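Local coordinates for protein N(2),N(2)-dimethylguanosine tRNA methyltransferase (Pyrococcus horikoshii, PDB 2DUL) that probably dimethylates the guanine at position 26 of several tRNAs, taking both methyl groups from S-adenosyl-L-methionine, at residues Val338-Ala352 with Ile362-Ile375. Residues are numbered along the deposited sequence; the frame is centred on the assembly and turned at random.
Sequences VEEIISALREQGYEA and IKTSAPYEVFIETI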
# COMPACT_ATOMS: atom_id res chain seq x y z
N VAL A 338 -5.98 -20.92 -17.06
CA VAL A 338 -6.31 -20.45 -15.72
C VAL A 338 -7.78 -20.64 -15.34
O VAL A 338 -8.09 -21.17 -14.28
CB VAL A 338 -5.94 -18.96 -15.55
CG1 VAL A 338 -6.46 -18.44 -14.21
CG2 VAL A 338 -4.44 -18.78 -15.63
N GLU A 339 -8.68 -20.20 -16.21
CA GLU A 339 -10.11 -20.34 -15.93
C GLU A 339 -10.50 -21.79 -15.72
O GLU A 339 -11.30 -22.11 -14.84
CB GLU A 339 -10.94 -19.76 -17.08
CG GLU A 339 -12.43 -19.71 -16.77
CD GLU A 339 -13.29 -19.36 -17.98
OE1 GLU A 339 -13.02 -18.32 -18.62
OE2 GLU A 339 -14.23 -20.12 -18.28
N GLU A 340 -9.94 -22.68 -16.53
CA GLU A 340 -10.23 -24.11 -16.43
C GLU A 340 -9.72 -24.70 -15.12
O GLU A 340 -10.39 -25.53 -14.49
CB GLU A 340 -9.59 -24.86 -17.61
CG GLU A 340 -10.12 -24.44 -18.97
CD GLU A 340 -9.31 -25.01 -20.13
OE1 GLU A 340 -9.76 -24.85 -21.29
OE2 GLU A 340 -8.24 -25.60 -19.90
N ILE A 341 -8.53 -24.27 -14.71
CA ILE A 341 -7.93 -24.76 -13.48
C ILE A 341 -8.73 -24.33 -12.26
O ILE A 341 -8.96 -25.14 -11.35
CB ILE A 341 -6.48 -24.25 -13.35
CG1 ILE A 341 -5.65 -24.77 -14.53
CG2 ILE A 341 -5.87 -24.72 -12.04
CD1 ILE A 341 -4.28 -24.13 -14.67
N ILE A 342 -9.15 -23.08 -12.23
CA ILE A 342 -9.93 -22.58 -11.10
C ILE A 342 -11.22 -23.37 -10.99
O ILE A 342 -11.61 -23.79 -9.90
CB ILE A 342 -10.25 -21.07 -11.26
CG1 ILE A 342 -8.96 -20.25 -11.14
CG2 ILE A 342 -11.26 -20.64 -10.18
CD1 ILE A 342 -9.16 -18.76 -11.29
N SER A 343 -11.89 -23.58 -12.12
CA SER A 343 -13.14 -24.34 -12.13
C SER A 343 -12.91 -25.75 -11.62
O SER A 343 -13.69 -26.26 -10.80
CB SER A 343 -13.74 -24.39 -13.54
OG SER A 343 -14.13 -23.10 -13.97
N ALA A 344 -11.84 -26.38 -12.09
CA ALA A 344 -11.51 -27.74 -11.67
C ALA A 344 -11.23 -27.82 -10.17
O ALA A 344 -11.67 -28.76 -9.50
CB ALA A 344 -10.30 -28.24 -12.46
N LEU A 345 -10.49 -26.85 -9.64
CA LEU A 345 -10.16 -26.83 -8.22
C LEU A 345 -11.42 -26.69 -7.36
O LEU A 345 -11.58 -27.39 -6.36
CB LEU A 345 -9.19 -25.69 -7.91
CG LEU A 345 -7.75 -25.93 -8.38
CD1 LEU A 345 -6.93 -24.65 -8.23
CD2 LEU A 345 -7.14 -27.07 -7.56
N ARG A 346 -12.31 -25.79 -7.77
CA ARG A 346 -13.55 -25.56 -7.04
C ARG A 346 -14.42 -26.81 -7.08
O ARG A 346 -15.10 -27.13 -6.10
CB ARG A 346 -14.29 -24.36 -7.64
CG ARG A 346 -13.60 -23.03 -7.38
CD ARG A 346 -14.29 -21.87 -8.07
NE ARG A 346 -13.65 -20.60 -7.75
CZ ARG A 346 -13.97 -19.43 -8.30
NH1 ARG A 346 -14.94 -19.36 -9.21
NH2 ARG A 346 -13.32 -18.33 -7.95
N GLU A 347 -14.40 -27.52 -8.20
CA GLU A 347 -15.19 -28.74 -8.32
C GLU A 347 -14.68 -29.82 -7.38
O GLU A 347 -15.44 -30.68 -6.94
CB GLU A 347 -15.18 -29.26 -9.77
CG GLU A 347 -16.22 -28.61 -10.67
CD GLU A 347 -16.29 -29.25 -12.04
OE1 GLU A 347 -16.31 -30.50 -12.13
OE2 GLU A 347 -16.33 -28.50 -13.04
N GLN A 348 -13.39 -29.77 -7.06
CA GLN A 348 -12.79 -30.74 -6.15
C GLN A 348 -12.98 -30.32 -4.69
O GLN A 348 -12.50 -30.98 -3.78
CB GLN A 348 -11.30 -30.90 -6.44
CG GLN A 348 -11.00 -31.58 -7.76
CD GLN A 348 -9.51 -31.66 -8.04
OE1 GLN A 348 -8.75 -32.27 -7.28
NE2 GLN A 348 -9.08 -31.02 -9.12
N GLY A 349 -13.67 -29.20 -4.48
CA GLY A 349 -13.92 -28.73 -3.13
C GLY A 349 -12.91 -27.75 -2.55
O GLY A 349 -12.91 -27.52 -1.34
N TYR A 350 -12.04 -27.18 -3.39
CA TYR A 350 -11.05 -26.23 -2.90
C TYR A 350 -11.39 -24.79 -3.28
O TYR A 350 -12.06 -24.54 -4.28
CB TYR A 350 -9.66 -26.54 -3.46
CG TYR A 350 -9.08 -27.86 -3.02
CD1 TYR A 350 -9.27 -29.01 -3.79
CD2 TYR A 350 -8.39 -27.97 -1.82
CE1 TYR A 350 -8.78 -30.24 -3.37
CE2 TYR A 350 -7.90 -29.19 -1.38
CZ TYR A 350 -8.10 -30.32 -2.16
OH TYR A 350 -7.64 -31.54 -1.72
N GLU A 351 -10.93 -23.85 -2.47
CA GLU A 351 -11.14 -22.44 -2.75
C GLU A 351 -10.06 -22.09 -3.77
O GLU A 351 -8.92 -22.53 -3.65
CB GLU A 351 -10.94 -21.62 -1.49
CG GLU A 351 -11.99 -21.85 -0.42
CD GLU A 351 -11.50 -21.43 0.95
OE1 GLU A 351 -10.66 -22.16 1.52
OE2 GLU A 351 -11.95 -20.38 1.45
N ALA A 352 -10.43 -21.32 -4.79
CA ALA A 352 -9.48 -20.92 -5.82
C ALA A 352 -9.96 -19.66 -6.51
O ALA A 352 -11.12 -19.58 -6.92
CB ALA A 352 -9.31 -22.04 -6.83
N ILE A 362 -2.78 -18.21 -9.37
CA ILE A 362 -4.01 -18.70 -8.77
C ILE A 362 -3.81 -18.91 -7.28
O ILE A 362 -2.90 -19.63 -6.86
CB ILE A 362 -4.45 -20.05 -9.39
CG1 ILE A 362 -4.80 -19.86 -10.87
CG2 ILE A 362 -5.67 -20.58 -8.64
CD1 ILE A 362 -5.01 -21.16 -11.61
N LYS A 363 -4.65 -18.25 -6.49
CA LYS A 363 -4.62 -18.37 -5.04
C LYS A 363 -5.51 -19.57 -4.77
O LYS A 363 -6.62 -19.66 -5.30
CB LYS A 363 -5.24 -17.14 -4.37
CG LYS A 363 -4.32 -16.33 -3.45
CD LYS A 363 -3.53 -15.30 -4.23
CE LYS A 363 -2.97 -14.20 -3.32
NZ LYS A 363 -2.02 -14.69 -2.28
N THR A 364 -5.04 -20.51 -3.95
CA THR A 364 -5.86 -21.67 -3.66
C THR A 364 -5.49 -22.33 -2.35
O THR A 364 -4.34 -22.25 -1.90
CB THR A 364 -5.76 -22.72 -4.78
OG1 THR A 364 -6.61 -23.83 -4.47
CG2 THR A 364 -4.33 -23.22 -4.93
N SER A 365 -6.47 -22.98 -1.74
CA SER A 365 -6.25 -23.69 -0.48
C SER A 365 -5.65 -25.06 -0.78
O SER A 365 -5.12 -25.73 0.12
CB SER A 365 -7.59 -23.87 0.25
OG SER A 365 -8.54 -24.55 -0.57
N ALA A 366 -5.72 -25.48 -2.04
CA ALA A 366 -5.20 -26.79 -2.44
C ALA A 366 -3.71 -26.97 -2.25
O ALA A 366 -2.93 -26.04 -2.39
CB ALA A 366 -5.56 -27.05 -3.90
N PRO A 367 -3.29 -28.20 -1.90
CA PRO A 367 -1.87 -28.50 -1.70
C PRO A 367 -1.18 -28.41 -3.06
O PRO A 367 -1.82 -28.60 -4.09
CB PRO A 367 -1.88 -29.93 -1.16
CG PRO A 367 -3.23 -30.05 -0.51
CD PRO A 367 -4.12 -29.34 -1.49
N TYR A 368 0.11 -28.12 -3.06
CA TYR A 368 0.88 -28.02 -4.29
C TYR A 368 0.68 -29.22 -5.23
O TYR A 368 0.45 -29.06 -6.42
CB TYR A 368 2.37 -27.88 -3.97
CG TYR A 368 3.27 -27.95 -5.18
CD1 TYR A 368 3.43 -26.85 -6.03
CD2 TYR A 368 3.95 -29.12 -5.49
CE1 TYR A 368 4.25 -26.92 -7.16
CE2 TYR A 368 4.77 -29.21 -6.62
CZ TYR A 368 4.92 -28.11 -7.45
OH TYR A 368 5.72 -28.21 -8.56
N GLU A 369 0.79 -30.43 -4.68
CA GLU A 369 0.64 -31.63 -5.50
C GLU A 369 -0.73 -31.74 -6.15
O GLU A 369 -0.85 -32.23 -7.27
CB GLU A 369 0.92 -32.88 -4.67
CG GLU A 369 2.35 -32.99 -4.14
CD GLU A 369 3.41 -32.92 -5.24
OE1 GLU A 369 3.13 -33.32 -6.39
OE2 GLU A 369 4.54 -32.48 -4.93
N VAL A 370 -1.77 -31.30 -5.45
CA VAL A 370 -3.11 -31.35 -6.02
C VAL A 370 -3.19 -30.34 -7.16
O VAL A 370 -3.82 -30.59 -8.18
CB VAL A 370 -4.19 -31.02 -4.97
CG1 VAL A 370 -5.54 -30.83 -5.65
CG2 VAL A 370 -4.28 -32.15 -3.95
N PHE A 371 -2.57 -29.18 -6.97
CA PHE A 371 -2.57 -28.14 -8.00
C PHE A 371 -1.91 -28.66 -9.27
O PHE A 371 -2.45 -28.51 -10.36
CB PHE A 371 -1.82 -26.90 -7.51
CG PHE A 371 -1.86 -25.75 -8.49
CD1 PHE A 371 -2.99 -24.93 -8.58
CD2 PHE A 371 -0.78 -25.50 -9.33
CE1 PHE A 371 -3.04 -23.87 -9.49
CE2 PHE A 371 -0.82 -24.44 -10.25
CZ PHE A 371 -1.95 -23.63 -10.33
N ILE A 372 -0.74 -29.28 -9.11
CA ILE A 372 0.01 -29.81 -10.25
C ILE A 372 -0.78 -30.87 -11.02
O ILE A 372 -0.80 -30.86 -12.25
CB ILE A 372 1.35 -30.43 -9.78
CG1 ILE A 372 2.22 -29.36 -9.12
CG2 ILE A 372 2.08 -31.05 -10.97
CD1 ILE A 372 2.46 -28.14 -9.98
N GLU A 373 -1.42 -31.77 -10.29
CA GLU A 373 -2.21 -32.81 -10.93
C GLU A 373 -3.36 -32.17 -11.69
O GLU A 373 -3.79 -32.68 -12.72
CB GLU A 373 -2.74 -33.80 -9.89
CG GLU A 373 -3.48 -34.99 -10.50
CD GLU A 373 -3.82 -36.06 -9.47
OE1 GLU A 373 -4.64 -35.78 -8.57
OE2 GLU A 373 -3.27 -37.18 -9.57
N THR A 374 -3.86 -31.06 -11.17
CA THR A 374 -4.98 -30.36 -11.81
C THR A 374 -4.58 -29.54 -13.04
O THR A 374 -5.36 -29.43 -13.98
CB THR A 374 -5.68 -29.42 -10.82
OG1 THR A 374 -6.11 -30.17 -9.67
CG2 THR A 374 -6.88 -28.76 -11.47
N ILE A 375 -3.39 -28.95 -13.03
CA ILE A 375 -2.98 -28.14 -14.18
C ILE A 375 -2.43 -28.96 -15.34
O ILE A 375 -2.41 -28.49 -16.48
CB ILE A 375 -1.91 -27.08 -13.79
CG1 ILE A 375 -0.62 -27.77 -13.35
CG2 ILE A 375 -2.45 -26.19 -12.68
CD1 ILE A 375 0.48 -26.79 -12.93
O HOH W 1 -10.92 -24.94 0.68
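Ile341 and Ile375 meet at the tightest point of this contact: Ile341 CD1 and Ile375 CG2 are 3.4 Å apart, closer than usual for two carbons, while the same CG2 lies over one face of the Phe371 ring, offset toward the rim. The other branch of Ile341, CG2, reaches CD1 of Ile362 at 3.7 Å. Ile362 is thereby wedged against helix 338-347, with Val338 CG1 and Ile342 CG1 also against it. One turn on, Leu345 divides its two methyls: CD1 meets the edge of Phe371 (4.0 Å to its CD1), and CD2 packs between Ala366 CB and Thr374. The segments of helices 338-347 and 368-375 cross at 125°, with Ala344 CB against Thr374 CG2.

After the Schellman motif at Gly349, Ala352 and Thr364 form an antiparallel non-hydrogen-bonded pair, CA to CA 4.3 Å. At this buried inner end Glu351 O accepts from Ser365 N and from Thr364 OG1, the latter at 2.8 Å; with OG1 trans to the backbone N (chi1 -178°), the hydroxyl faces that carbonyl and also accepts from Ala366 N in an ST turn.

The looser margin holds Gln348, Tyr350, Ser365 and a water joining Glu351 OE1 to Ser365 OG. Exposed Gln348 sends NE2 to Thr374 OG1 (3.1 Å, N-H...O angle 156°), whose own proton goes to Val370 O. Ala366 CB lies over one face of Tyr350, 3.9 Å from the ring centroid in a CH-pi contact; Ser365 OG sits at the edge, in the ring plane, and Pro367 CD and Val370 CG1 approach obliquely. A serine here removes the ring, and a gap would probably open over Ala366 CB and beside Pro367 and Val370.

Helix 302-314, strand 322-323, helices 324-331 and 338-347, then hairpin 352-355/361-364 are consistent with a winged-helix fold, here followed by helix 368-375.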